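Local coordinates for protein endo-1,4-beta-xylanase (Bacteroides thetaiotaomicron VPI-5482, PDB 3KST) that probably hydrolyses O-glycosidic bonds in xylan, as a calcium-containing member of glycoside hydrolase family 43, at residues Asp72-Trp77 with Val119-Trp124. Numbering follows the deposited sequence.
Sequences DSYGTW and VKQPIW
Pro122 CD lies over one face of the Tyr74 ring, 3.9 Å from the ring centroid and 16° off the ring normal, which fits a CH-pi contact. The same ring turns an edge to the main chain of the other loop: Lys120 O sits near the ring plane, 3.5 Å from Tyr74 CD1. Tyr74 CG stands anti to the backbone N (chi1 173°), a setting that places the ring beside residues 120-122. In this family-43 domain, a five-bladed beta-propeller fold, the contact joins two surface loops, one running from strand 60-69 to strand 80-87 and the other from strand 102-108 to strand 129-135, away from the predicted catalytic residues and the calcium site. Replacing Tyr74 by an alanine would probably leave Pro122 CD without its aromatic partner and open a gap beside Lys120 O. Lys120, the centre of an inverse gamma turn, bends at chi2 (65°) and runs along the backbone of Asp72 and Ser73, with CG 3.5 Å from Ser73 C and CE 3.7 Å from Asp72 O. Its NZ donates to Gln117 O and also to a water whose O lies 2.9 Å from NZ; that water donates to Asp72 OD1, bridging opposite charges whose atoms NZ and OD1 stand 5.3 Å apart.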
# COMPACT_ATOMS: atom_id res chain seq x y z
N ASP A 72 -3.04 21.51 -0.98
CA ASP A 72 -4.27 21.02 -0.33
C ASP A 72 -4.02 20.08 0.83
O ASP A 72 -4.96 19.49 1.37
CB ASP A 72 -5.15 20.30 -1.34
CG ASP A 72 -5.68 21.21 -2.38
OD1 ASP A 72 -6.02 22.38 -2.03
OD2 ASP A 72 -5.76 20.76 -3.53
N SER A 73 -2.78 19.99 1.29
CA SER A 73 -2.43 19.05 2.33
C SER A 73 -1.41 19.59 3.28
O SER A 73 -0.74 20.57 3.00
CB SER A 73 -1.83 17.83 1.62
OG SER A 73 -1.18 16.93 2.50
N TYR A 74 -1.31 18.92 4.41
CA TYR A 74 -0.21 19.07 5.35
C TYR A 74 1.05 18.69 4.57
O TYR A 74 1.00 17.74 3.83
CB TYR A 74 -0.34 18.06 6.47
CG TYR A 74 0.82 18.00 7.41
CD1 TYR A 74 1.03 19.00 8.38
CD2 TYR A 74 1.73 16.93 7.35
CE1 TYR A 74 2.11 18.94 9.25
CE2 TYR A 74 2.80 16.85 8.24
CZ TYR A 74 3.01 17.86 9.17
OH TYR A 74 4.07 17.75 10.03
N GLY A 75 2.11 19.48 4.72
CA GLY A 75 3.43 19.21 4.14
C GLY A 75 3.79 19.65 2.74
O GLY A 75 2.95 19.94 1.89
N THR A 76 5.10 19.68 2.49
CA THR A 76 5.64 20.07 1.20
C THR A 76 6.56 19.05 0.57
O THR A 76 6.99 19.30 -0.57
CB THR A 76 6.37 21.42 1.30
OG1 THR A 76 7.54 21.26 2.11
CG2 THR A 76 5.44 22.47 1.89
N TRP A 77 6.86 17.95 1.25
CA TRP A 77 7.78 16.91 0.77
C TRP A 77 7.41 15.55 1.34
O TRP A 77 6.61 15.46 2.29
CB TRP A 77 9.23 17.26 1.14
CG TRP A 77 9.49 17.33 2.61
CD1 TRP A 77 9.37 18.44 3.43
CD2 TRP A 77 9.88 16.25 3.47
NE1 TRP A 77 9.70 18.11 4.72
CE2 TRP A 77 10.00 16.78 4.78
CE3 TRP A 77 10.16 14.88 3.26
CZ2 TRP A 77 10.38 15.99 5.86
CZ3 TRP A 77 10.55 14.10 4.35
CH2 TRP A 77 10.65 14.65 5.64
N VAL A 119 -8.52 21.01 7.00
CA VAL A 119 -7.50 21.57 7.88
C VAL A 119 -6.25 20.73 7.59
O VAL A 119 -6.31 19.50 7.66
CB VAL A 119 -7.88 21.50 9.37
CG1 VAL A 119 -6.77 22.12 10.23
CG2 VAL A 119 -9.19 22.25 9.62
N LYS A 120 -5.13 21.41 7.32
CA LYS A 120 -3.89 20.77 6.83
C LYS A 120 -3.01 20.26 7.96
O LYS A 120 -1.96 20.82 8.28
CB LYS A 120 -3.13 21.71 5.87
CG LYS A 120 -3.81 21.84 4.48
CD LYS A 120 -5.19 22.47 4.48
CE LYS A 120 -5.68 22.74 3.06
NZ LYS A 120 -7.07 23.33 3.05
N GLN A 121 -3.48 19.19 8.59
CA GLN A 121 -2.78 18.56 9.70
C GLN A 121 -2.83 17.06 9.58
O GLN A 121 -3.73 16.51 8.96
CB GLN A 121 -3.42 18.98 11.02
CG GLN A 121 -3.16 20.44 11.38
CD GLN A 121 -1.68 20.76 11.56
OE1 GLN A 121 -0.93 19.97 12.15
NE2 GLN A 121 -1.24 21.89 11.05
N PRO A 122 -1.85 16.38 10.20
CA PRO A 122 -1.86 14.93 10.18
C PRO A 122 -2.87 14.37 11.20
O PRO A 122 -3.48 15.12 11.97
CB PRO A 122 -0.43 14.59 10.56
CG PRO A 122 -0.03 15.65 11.43
CD PRO A 122 -0.72 16.90 10.98
N ILE A 123 -3.03 13.05 11.18
CA ILE A 123 -3.96 12.29 12.05
C ILE A 123 -3.51 12.42 13.52
O ILE A 123 -4.34 12.65 14.40
CB ILE A 123 -4.02 10.79 11.57
CG1 ILE A 123 -4.69 10.69 10.19
CG2 ILE A 123 -4.70 9.85 12.54
CD1 ILE A 123 -4.25 9.44 9.42
N TRP A 124 -2.20 12.29 13.76
CA TRP A 124 -1.58 12.47 15.08
C TRP A 124 -0.17 13.05 14.91
O TRP A 124 0.37 13.08 13.79
CB TRP A 124 -1.63 11.15 15.88
CG TRP A 124 -0.61 10.10 15.51
CD1 TRP A 124 -0.15 9.78 14.24
CD2 TRP A 124 -0.02 9.16 16.39
NE1 TRP A 124 0.74 8.75 14.32
CE2 TRP A 124 0.83 8.33 15.62
CE3 TRP A 124 -0.09 8.96 17.78
CZ2 TRP A 124 1.60 7.30 16.20
CZ3 TRP A 124 0.67 7.93 18.35
CH2 TRP A 124 1.51 7.12 17.56
O HOH W 1 -6.88 23.95 0.23